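Local coordinates for protein pseudoazurin (Methylobacterium extorquens, PDB 1PMY) that binds a single copper ion in a cupredoxin fold and probably carries electrons in the periplasm as a small blue copper protein, at residues Gly75-Ala79 with Pro80-Met84; Asn98-Ala101 with Ala102-Gln106; Leu110-Lys113 with Arg114-Leu118. All coordinates share one frame; numbering follows the deposited sequence.

Contact 1: Gly75-Ala79 with Pro80-Met84. With CU (copper (II) ion), chain B.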
ATOM      1  N   GLY A  75       2.959   3.369  -2.716  1.00  8.45           N
ATOM      2  CA  GLY A  75       2.171   3.616  -1.477  1.00  7.40           C
ATOM      3  C   GLY A  75       0.675   3.510  -1.952  1.00  6.17           C
ATOM      4  O   GLY A  75       0.435   3.976  -3.107  1.00  6.82           O
ATOM      5  N   PHE A  76      -0.054   2.835  -1.080  1.00  6.63           N
ATOM      6  CA  PHE A  76      -1.491   2.681  -1.415  1.00  6.66           C
ATOM      7  C   PHE A  76      -2.275   3.145  -0.172  1.00  5.42           C
ATOM      8  O   PHE A  76      -1.803   2.932   0.924  1.00  6.99           O
ATOM      9  CB  PHE A  76      -1.841   1.198  -1.665  1.00  7.62           C
ATOM     10  CG  PHE A  76      -1.242   0.607  -2.917  1.00  8.14           C
ATOM     11  CD1 PHE A  76      -1.775   1.027  -4.118  1.00  8.44           C
ATOM     12  CD2 PHE A  76      -0.092  -0.202  -2.862  1.00  7.64           C
ATOM     13  CE1 PHE A  76      -1.212   0.553  -5.315  1.00  8.06           C
ATOM     14  CE2 PHE A  76       0.437  -0.740  -4.045  1.00  7.96           C
ATOM     15  CZ  PHE A  76      -0.135  -0.320  -5.232  1.00  7.98           C
ATOM     16  N   LYS A  77      -3.430   3.671  -0.464  1.00  6.44           N
ATOM     17  CA  LYS A  77      -4.379   4.085   0.585  1.00  7.44           C
ATOM     18  C   LYS A  77      -5.679   3.281   0.330  1.00  7.13           C
ATOM     19  O   LYS A  77      -5.978   2.722  -0.707  1.00  7.69           O
ATOM     20  CB  LYS A  77      -4.699   5.611   0.381  1.00  7.39           C
ATOM     21  CG  LYS A  77      -5.434   6.059  -0.852  1.00  7.46           C
ATOM     22  CD  LYS A  77      -5.741   7.588  -0.742  1.00  7.25           C
ATOM     23  CE  LYS A  77      -6.329   8.034  -2.068  1.00  8.79           C
ATOM     24  NZ  LYS A  77      -6.669   9.513  -1.861  1.00 10.25           N
ATOM     25  N   CYS A  78      -6.467   3.319   1.420  1.00  6.79           N
ATOM     26  CA  CYS A  78      -7.873   2.925   1.386  1.00  7.68           C
ATOM     27  C   CYS A  78      -8.577   4.292   1.205  1.00  7.39           C
ATOM     28  O   CYS A  78      -8.371   5.153   2.108  1.00  7.68           O
ATOM     29  CB  CYS A  78      -8.298   2.167   2.645  1.00  7.42           C
ATOM     30  SG  CYS A  78     -10.089   2.191   2.740  1.00  8.43           S
ATOM     31  N   ALA A  79      -9.199   4.560   0.065  1.00  7.95           N
ATOM     32  CA  ALA A  79      -9.821   5.889  -0.119  1.00  8.39           C
ATOM     33  C   ALA A  79     -10.668   6.419   0.948  1.00  8.70           C
ATOM     34  O   ALA A  79     -10.327   7.516   1.516  1.00  8.97           O
ATOM     35  CB  ALA A  79     -10.157   6.238  -1.530  1.00  8.86           C
ATOM     36  N   PRO A  80     -11.731   5.730   1.382  1.00  8.63           N
ATOM     37  CA  PRO A  80     -12.618   6.217   2.434  1.00  9.30           C
ATOM     38  C   PRO A  80     -11.881   6.326   3.791  1.00  9.00           C
ATOM     39  O   PRO A  80     -12.332   7.241   4.541  1.00  9.50           O
ATOM     40  CB  PRO A  80     -13.672   5.123   2.576  1.00  9.10           C
ATOM     41  CG  PRO A  80     -13.214   3.972   1.779  1.00  8.82           C
ATOM     42  CD  PRO A  80     -12.193   4.449   0.709  1.00  8.39           C
ATOM     43  N   HIS A  81     -10.793   5.555   4.042  1.00  8.99           N
ATOM     44  CA  HIS A  81     -10.127   5.686   5.349  1.00  8.86           C
ATOM     45  C   HIS A  81      -8.729   6.257   5.319  1.00  8.62           C
ATOM     46  O   HIS A  81      -7.890   5.940   6.195  1.00  9.71           O
ATOM     47  CB  HIS A  81     -10.085   4.296   6.142  1.00  9.36           C
ATOM     48  CG  HIS A  81     -11.440   3.698   6.167  1.00  9.74           C
ATOM     49  ND1 HIS A  81     -11.722   2.420   5.682  1.00 10.94           N
ATOM     50  CD2 HIS A  81     -12.597   4.222   6.659  1.00 10.25           C
ATOM     51  CE1 HIS A  81     -13.050   2.212   5.897  1.00 10.28           C
ATOM     52  NE2 HIS A  81     -13.568   3.227   6.492  1.00 11.16           N
ATOM     53  N   TYR A  82      -8.374   7.043   4.303  1.00  8.86           N
ATOM     54  CA  TYR A  82      -6.998   7.639   4.248  1.00  8.55           C
ATOM     55  C   TYR A  82      -6.707   8.568   5.430  1.00  9.95           C
ATOM     56  O   TYR A  82      -5.651   8.401   6.056  1.00 11.31           O
ATOM     57  CB  TYR A  82      -6.861   8.268   2.846  1.00  7.97           C
ATOM     58  CG  TYR A  82      -5.571   9.081   2.732  1.00  8.51           C
ATOM     59  CD1 TYR A  82      -4.298   8.555   2.826  1.00  8.36           C
ATOM     60  CD2 TYR A  82      -5.706  10.483   2.713  1.00  8.86           C
ATOM     61  CE1 TYR A  82      -3.149   9.372   2.745  1.00  8.87           C
ATOM     62  CE2 TYR A  82      -4.572  11.320   2.715  1.00  8.80           C
ATOM     63  CZ  TYR A  82      -3.317  10.766   2.617  1.00  9.05           C
ATOM     64  OH  TYR A  82      -2.235  11.621   2.727  1.00  7.44           O
ATOM     65  N   MET A  83      -7.670   9.394   5.808  1.00 11.68           N
ATOM     66  CA  MET A  83      -7.561  10.353   6.907  1.00 14.24           C
ATOM     67  C   MET A  83      -7.373   9.628   8.245  1.00 14.72           C
ATOM     68  O   MET A  83      -6.806  10.106   9.216  1.00 15.21           O
ATOM     69  CB  MET A  83      -8.769  11.308   6.961  1.00 16.39           C
ATOM     70  CG  MET A  83      -8.742  12.406   5.977  1.00 19.05           C
ATOM     71  SD  MET A  83      -7.309  13.460   6.125  1.00 22.50           S
ATOM     72  CE  MET A  83      -7.349  14.209   7.753  1.00 22.02           C
ATOM     73  N   MET A  84      -7.848   8.372   8.310  1.00 13.75           N
ATOM     74  CA  MET A  84      -7.722   7.437   9.389  1.00 14.11           C
ATOM     75  C   MET A  84      -6.451   6.587   9.313  1.00 13.47           C
ATOM     76  O   MET A  84      -6.278   5.733  10.151  1.00 13.45           O
ATOM     77  CB  MET A  84      -8.971   6.511   9.462  1.00 16.15           C
ATOM     78  CG  MET A  84     -10.093   7.356  10.100  1.00 18.40           C
ATOM     79  SD  MET A  84     -11.563   6.230  10.193  1.00 21.67           S
ATOM     80  CE  MET A  84     -11.090   5.384  11.780  1.00 20.91           C
TER
HETATM   81 CU    CU B 124     -10.619   1.220   4.578  1.00 12.48          CU
HETATM   82  O   HOH W   1     -10.096   9.784   3.830  1.00 19.70           O
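Cys-78 and His-81 meet at the copper ion in the ligand loop of the cupredoxin fold. This loop, which follows strand 72-77, supplies three of the four ligands, Cys-78, His-81 and Met-86; His-40 completes the site. SG of Cys-78 lies 2.1 Å from the copper and ND1 of His-81 2.0 Å from it. SG, anti to the backbone N (chi1 162°), binds the metal and comes 3.4 Å from ND1 of His-81; it also accepts a weak hydrogen bond from the backbone N-H of His-81. A cysteine thiolate, two histidine nitrogens and a methionine sulfur are the ligand set of a type 1 (blue) copper centre.

A type I beta turn from Ala-79 to Tyr-82 carries the chain from one ligand to the next. Pro-80 suits its second position, where a phi near -65° is wanted and no N-H is needed, and its CB sits over one face of the His-81 ring. The turn closes with a weak bond from Tyr-82 N to Ala-79 O, and a water bridges Ala-79 O and Met-83 N.

Lys-77 crosses Tyr-82 obliquely. Its CB comes first, 3.8 Å from CD1 of the ring; CG then leads on to CD, which lies 3.8 Å from CG of Tyr-82 and equally near its CB. Beyond CG the chain is extended, carrying CE and the ammonium group onward, so that the long aliphatic part of lysine does the packing. NZ ends 5.1 Å from the centroid of the Tyr-82 ring, 25° off the ring normal, at most a weak cation-pi attraction.

Contact 2: Asn98-Ala101 with Ala102-Gln106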
ATOM      1  N   ASN A  98      12.641   5.676  -7.017  1.00 11.68           N
ATOM      2  CA  ASN A  98      11.596   6.516  -6.508  1.00 10.62           C
ATOM      3  C   ASN A  98      11.455   6.609  -5.003  1.00  9.76           C
ATOM      4  O   ASN A  98      10.506   7.231  -4.428  1.00 10.05           O
ATOM      5  CB  ASN A  98      10.259   6.273  -7.220  1.00 10.58           C
ATOM      6  CG  ASN A  98       9.629   4.991  -6.584  1.00 10.38           C
ATOM      7  OD1 ASN A  98      10.261   3.942  -6.475  1.00 10.90           O
ATOM      8  ND2 ASN A  98       8.385   5.158  -6.156  1.00  9.85           N
ATOM      9  N   LEU A  99      12.341   5.979  -4.246  1.00  9.98           N
ATOM     10  CA  LEU A  99      12.273   6.067  -2.751  1.00 10.32           C
ATOM     11  C   LEU A  99      12.296   7.497  -2.190  1.00  9.84           C
ATOM     12  O   LEU A  99      11.444   7.766  -1.349  1.00 10.21           O
ATOM     13  CB  LEU A  99      13.494   5.257  -2.234  1.00 11.14           C
ATOM     14  CG  LEU A  99      13.498   5.094  -0.713  1.00 11.97           C
ATOM     15  CD1 LEU A  99      12.262   4.537  -0.125  1.00 13.06           C
ATOM     16  CD2 LEU A  99      14.691   4.085  -0.477  1.00 13.60           C
ATOM     17  N   GLU A 100      13.207   8.336  -2.552  1.00  9.12           N
ATOM     18  CA  GLU A 100      13.281   9.717  -1.950  1.00  9.47           C
ATOM     19  C   GLU A 100      12.012  10.450  -2.330  1.00  9.28           C
ATOM     20  O   GLU A 100      11.451  11.164  -1.466  1.00  9.75           O
ATOM     21  CB  GLU A 100      14.537  10.407  -2.516  1.00  9.99           C
ATOM     22  CG  GLU A 100      14.755  11.875  -2.074  1.00 10.86           C
ATOM     23  CD  GLU A 100      14.789  12.138  -0.610  1.00 12.17           C
ATOM     24  OE1 GLU A 100      15.041  11.259   0.234  1.00 12.87           O
ATOM     25  OE2 GLU A 100      14.460  13.331  -0.314  1.00 11.82           O
ATOM     26  N   ALA A 101      11.544  10.306  -3.571  1.00  8.50           N
ATOM     27  CA  ALA A 101      10.296  10.896  -4.011  1.00  9.09           C
ATOM     28  C   ALA A 101       9.084  10.437  -3.185  1.00  8.83           C
ATOM     29  O   ALA A 101       8.209  11.227  -2.753  1.00  7.89           O
ATOM     30  CB  ALA A 101      10.044  10.840  -5.501  1.00 10.22           C
ATOM     31  N   ALA A 102       9.020   9.116  -3.011  1.00  9.45           N
ATOM     32  CA  ALA A 102       7.820   8.501  -2.340  1.00  9.34           C
ATOM     33  C   ALA A 102       7.804   8.889  -0.868  1.00  8.26           C
ATOM     34  O   ALA A 102       6.712   9.204  -0.315  1.00  9.23           O
ATOM     35  CB  ALA A 102       7.757   7.016  -2.540  1.00  9.48           C
ATOM     36  N   LYS A 103       8.963   8.902  -0.230  1.00  9.76           N
ATOM     37  CA  LYS A 103       9.108   9.242   1.220  1.00 10.76           C
ATOM     38  C   LYS A 103       8.807  10.716   1.470  1.00 11.54           C
ATOM     39  O   LYS A 103       8.272  11.131   2.499  1.00 12.25           O
ATOM     40  CB  LYS A 103      10.496   8.888   1.607  1.00 11.42           C
ATOM     41  CG  LYS A 103      11.013   8.249   2.803  1.00 14.30           C
ATOM     42  CD  LYS A 103      12.554   8.282   2.784  1.00 16.13           C
ATOM     43  CE  LYS A 103      13.223   9.583   3.092  1.00 17.09           C
ATOM     44  NZ  LYS A 103      13.465  10.676   2.094  1.00 18.14           N
ATOM     45  N   SER A 104       9.036  11.587   0.447  1.00 11.26           N
ATOM     46  CA  SER A 104       8.771  13.014   0.513  1.00 11.01           C
ATOM     47  C   SER A 104       7.332  13.421   0.432  1.00 11.11           C
ATOM     48  O   SER A 104       7.028  14.619   0.670  1.00 11.33           O
ATOM     49  CB  SER A 104       9.637  13.757  -0.529  1.00 11.32           C
ATOM     50  OG  SER A 104      10.994  13.496  -0.317  1.00 11.42           O
ATOM     51  N   VAL A 105       6.426  12.536   0.038  1.00  9.96           N
ATOM     52  CA  VAL A 105       4.975  12.919  -0.028  1.00 10.02           C
ATOM     53  C   VAL A 105       4.543  13.120   1.406  1.00 10.66           C
ATOM     54  O   VAL A 105       4.960  12.409   2.334  1.00 11.29           O
ATOM     55  CB  VAL A 105       4.196  11.907  -0.874  1.00  9.50           C
ATOM     56  CG1 VAL A 105       2.680  12.197  -0.798  1.00  9.65           C
ATOM     57  CG2 VAL A 105       4.629  11.862  -2.318  1.00  9.82           C
ATOM     58  N   GLN A 106       3.744  14.177   1.681  1.00 11.59           N
ATOM     59  CA  GLN A 106       3.343  14.493   3.044  1.00 11.89           C
ATOM     60  C   GLN A 106       1.922  13.954   3.269  1.00 11.47           C
ATOM     61  O   GLN A 106       1.195  13.761   2.289  1.00 10.99           O
ATOM     62  CB  GLN A 106       3.499  15.963   3.443  1.00 13.77           C
ATOM     63  CG  GLN A 106       4.881  16.507   2.980  1.00 15.61           C
ATOM     64  CD  GLN A 106       5.036  18.001   3.063  1.00 17.30           C
ATOM     65  OE1 GLN A 106       4.250  18.839   3.480  1.00 18.10           O
ATOM     66  NE2 GLN A 106       6.237  18.424   2.594  1.00 18.79           N
TER
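Glu-100 and Lys-103, one turn apart on the short helix 99-103, slant across one another at the exposed surface. The glutamate sets out with CG anti to its own nitrogen and then bends at chi2, 55°, which swings the carboxylate round toward the following turn. Lysine begins away from any staggered position, with chi1 at -139°, and then bends twice, at chi3 and chi4, folding its long chain back until NZ stands 2.5 Å from OE1 of Glu-100 in a salt bridge. The ammonium group comes from above the carboxylate plane, 42° out of it.

Ser-104 turns its hydroxyl onto the backbone instead. OG, lying beside its own backbone N, donates to the carbonyl oxygen of Glu-100 over 2.6 Å, and the serine N donates to the same oxygen over 3.1 Å. The two donors arrive from opposite faces of the carbonyl plane, a double grip on one acceptor; a small side chain with a hydroxyl on CB is well suited to this.

Further back, Ala-102 N bonds to Asn-98 O at 2.8 Å and Lys-103 N to Leu-99 O at 2.9 Å, the regular pattern of an alpha-helix. The methyl of Ala-102 is small enough to lie against Val-73 of strand 72-77, and the amide of Asn-98 turns to the same strand, giving ND2 to Val-73 O. At the exposed surface the opposite charges of Glu-100 and Lys-103 probably offset one another locally.

Contact 3: Leu110-Lys113 with Arg114-Leu118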
ATOM      1  N   LEU A 110      -1.289  11.283  11.724  1.00 17.28           N
ATOM      2  CA  LEU A 110      -1.683   9.891  11.969  1.00 16.75           C
ATOM      3  C   LEU A 110      -1.220   8.958  10.908  1.00 15.96           C
ATOM      4  O   LEU A 110      -0.591   7.901  11.251  1.00 16.73           O
ATOM      5  CB  LEU A 110      -3.098   9.958  12.447  1.00 17.48           C
ATOM      6  CG  LEU A 110      -4.236   9.109  12.171  1.00 18.14           C
ATOM      7  CD1 LEU A 110      -4.002   7.627  11.938  1.00 18.21           C
ATOM      8  CD2 LEU A 110      -5.234   9.318  13.356  1.00 18.11           C
ATOM      9  N   THR A 111      -1.362   9.304   9.637  1.00 14.33           N
ATOM     10  CA  THR A 111      -0.911   8.478   8.507  1.00 13.13           C
ATOM     11  C   THR A 111       0.622   8.490   8.479  1.00 12.39           C
ATOM     12  O   THR A 111       1.234   7.449   8.204  1.00 11.06           O
ATOM     13  CB  THR A 111      -1.466   8.948   7.115  1.00 13.63           C
ATOM     14  OG1 THR A 111      -2.970   8.828   7.289  1.00 14.37           O
ATOM     15  CG2 THR A 111      -1.068   8.152   5.915  1.00 13.52           C
ATOM     16  N   GLN A 112       1.224   9.637   8.713  1.00 12.38           N
ATOM     17  CA  GLN A 112       2.685   9.799   8.683  1.00 12.87           C
ATOM     18  C   GLN A 112       3.331   8.826   9.715  1.00 13.63           C
ATOM     19  O   GLN A 112       4.364   8.188   9.437  1.00 13.91           O
ATOM     20  CB  GLN A 112       3.188  11.226   8.971  1.00 13.35           C
ATOM     21  CG  GLN A 112       4.667  11.452   8.620  1.00 13.16           C
ATOM     22  CD  GLN A 112       5.047  11.113   7.196  1.00 13.17           C
ATOM     23  OE1 GLN A 112       4.556  11.659   6.192  1.00 12.77           O
ATOM     24  NE2 GLN A 112       5.836  10.082   6.925  1.00 13.97           N
ATOM     25  N   LYS A 113       2.673   8.787  10.858  1.00 13.39           N
ATOM     26  CA  LYS A 113       3.224   7.993  11.968  1.00 13.88           C
ATOM     27  C   LYS A 113       3.180   6.532  11.643  1.00 13.59           C
ATOM     28  O   LYS A 113       3.979   5.746  12.270  1.00 14.34           O
ATOM     29  CB  LYS A 113       2.600   8.341  13.307  1.00 15.31           C
ATOM     30  CG  LYS A 113       2.805   9.763  13.800  1.00 17.09           C
ATOM     31  CD  LYS A 113       4.099  10.380  13.359  1.00 18.78           C
ATOM     32  CE  LYS A 113       5.304   9.875  14.118  1.00 20.11           C
ATOM     33  NZ  LYS A 113       6.078  11.119  14.614  1.00 21.29           N
ATOM     34  N   ARG A 114       2.232   6.181  10.821  1.00 11.63           N
ATOM     35  CA  ARG A 114       2.121   4.766  10.392  1.00 11.85           C
ATOM     36  C   ARG A 114       3.161   4.430   9.370  1.00 12.12           C
ATOM     37  O   ARG A 114       3.666   3.291   9.344  1.00 12.86           O
ATOM     38  CB  ARG A 114       0.701   4.499   9.877  1.00 11.82           C
ATOM     39  CG  ARG A 114      -0.173   4.195  11.125  1.00 12.43           C
ATOM     40  CD  ARG A 114      -1.453   3.607  10.637  1.00 11.44           C
ATOM     41  NE  ARG A 114      -2.350   3.446  11.806  1.00 12.24           N
ATOM     42  CZ  ARG A 114      -3.592   2.995  11.627  1.00 12.35           C
ATOM     43  NH1 ARG A 114      -4.103   2.716  10.412  1.00 11.02           N
ATOM     44  NH2 ARG A 114      -4.267   2.718  12.738  1.00 12.54           N
ATOM     45  N   LEU A 115       3.439   5.375   8.444  1.00 11.54           N
ATOM     46  CA  LEU A 115       4.423   5.107   7.393  1.00 11.04           C
ATOM     47  C   LEU A 115       5.855   5.080   7.892  1.00 11.19           C
ATOM     48  O   LEU A 115       6.688   4.369   7.306  1.00 10.97           O
ATOM     49  CB  LEU A 115       4.338   6.160   6.253  1.00 11.39           C
ATOM     50  CG  LEU A 115       3.121   6.049   5.377  1.00 12.36           C
ATOM     51  CD1 LEU A 115       3.003   7.269   4.503  1.00 12.92           C
ATOM     52  CD2 LEU A 115       3.219   4.777   4.538  1.00 12.65           C
ATOM     53  N   ASP A 116       6.124   5.928   8.915  1.00 11.46           N
ATOM     54  CA  ASP A 116       7.502   6.010   9.409  1.00 12.57           C
ATOM     55  C   ASP A 116       8.258   4.728   9.634  1.00 12.29           C
ATOM     56  O   ASP A 116       9.423   4.536   9.220  1.00 11.73           O
ATOM     57  CB  ASP A 116       7.609   6.968  10.598  1.00 13.63           C
ATOM     58  CG  ASP A 116       7.481   8.406  10.166  1.00 14.74           C
ATOM     59  OD1 ASP A 116       7.585   8.686   8.972  1.00 15.21           O
ATOM     60  OD2 ASP A 116       7.211   9.254  11.044  1.00 16.79           O
ATOM     61  N   PRO A 117       7.644   3.816  10.390  1.00 12.68           N
ATOM     62  CA  PRO A 117       8.272   2.537  10.704  1.00 12.37           C
ATOM     63  C   PRO A 117       8.337   1.611   9.507  1.00 12.07           C
ATOM     64  O   PRO A 117       9.330   0.847   9.488  1.00 13.27           O
ATOM     65  CB  PRO A 117       7.583   2.012  11.907  1.00 12.61           C
ATOM     66  CG  PRO A 117       6.531   3.002  12.243  1.00 12.18           C
ATOM     67  CD  PRO A 117       6.373   3.980  11.090  1.00 12.31           C
ATOM     68  N   LEU A 118       7.453   1.810   8.552  1.00 11.49           N
ATOM     69  CA  LEU A 118       7.475   0.975   7.339  1.00 11.60           C
ATOM     70  C   LEU A 118       8.669   1.431   6.500  1.00 11.91           C
ATOM     71  O   LEU A 118       9.471   0.600   6.051  1.00 12.35           O
ATOM     72  CB  LEU A 118       6.156   0.965   6.597  1.00 12.05           C
ATOM     73  CG  LEU A 118       4.904   0.537   7.340  1.00 11.34           C
ATOM     74  CD1 LEU A 118       3.592   0.714   6.648  1.00 11.79           C
ATOM     75  CD2 LEU A 118       5.047  -0.746   8.116  1.00 12.09           C
TER
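Helix 109-120, the long C-terminal helix of the chain, holds a side-chain bridge between Gln-112 and Asp-116, one turn apart. NE2 of Gln-112 donates to OD1 of Asp-116 over 3.0 Å in a nearly straight bond, 166° at the hydrogen. OD1 is met on its syn side though 34° out of the carboxylate plane, while the oxygen lies close to the plane of the amide. Glutamine gets there by leaving with CG anti to the backbone N (chi1 -167°) and bending at chi2, which brings the amide down over the next turn; OE1 meanwhile is held weakly by His-107 ND1. Lys-113 approaches the other carboxylate oxygen less closely, with NZ 4.2 Å from OD2 of Asp-116, beyond salt-bridge range. With an alanine in place of Asp-116, NE2 of Gln-112 would probably lose its acceptor, the amide being left to the weak bond from His-107, and Lys-113 its nearby opposite charge.

In the cupredoxin architecture of this protein the helix follows the beta-strands and packs on them: Thr-111 and Leu-115 rest on Val-87 of strand 87-92, a place for branched, largely apolar side chains. Leu-115 N bonds to Thr-111 O at 3.0 Å and Asp-116 N to Gln-112 O at 2.9 Å. Pro-117 has no N-H for the next such bond, and its CD instead sits 3.2 Å from Lys-113 O, where the helix is kinked.

Arg-114 runs extended from CG to NE, its CG 3.7 Å from Leu-110 O, and CD1 of Leu-110 lies over one face of its guanidinium. The length of arginine carries that flat, multiply donating group to backbone carbonyls just before strand 17-25, with NH2 giving a hydrogen bond to Met-15 O and NH1 one to Met-16 O.

How the contacts relate
The three contacts follow one another along the chain. Contact 1 contains the copper ligands Cys-78 and His-81. The centres of contacts 1 and 2 are about 17 Å apart, and contact 2 lies away from the metal site. The centres of contacts 1 and 3 are about 12 Å apart. Helix 109-120 bears on the ligand loop directly: OG1 of Thr-111 lies 3.0 Å from O of Tyr-82, and CD1 of Leu-110 lies 3.5 Å from O of Met-84. The side chain of Arg-114 comes within about 5 Å of that of the ligand Met-86 and about 9 Å of the copper. Contacts 2 and 3, about 13 Å apart between centres, belong to successive helices.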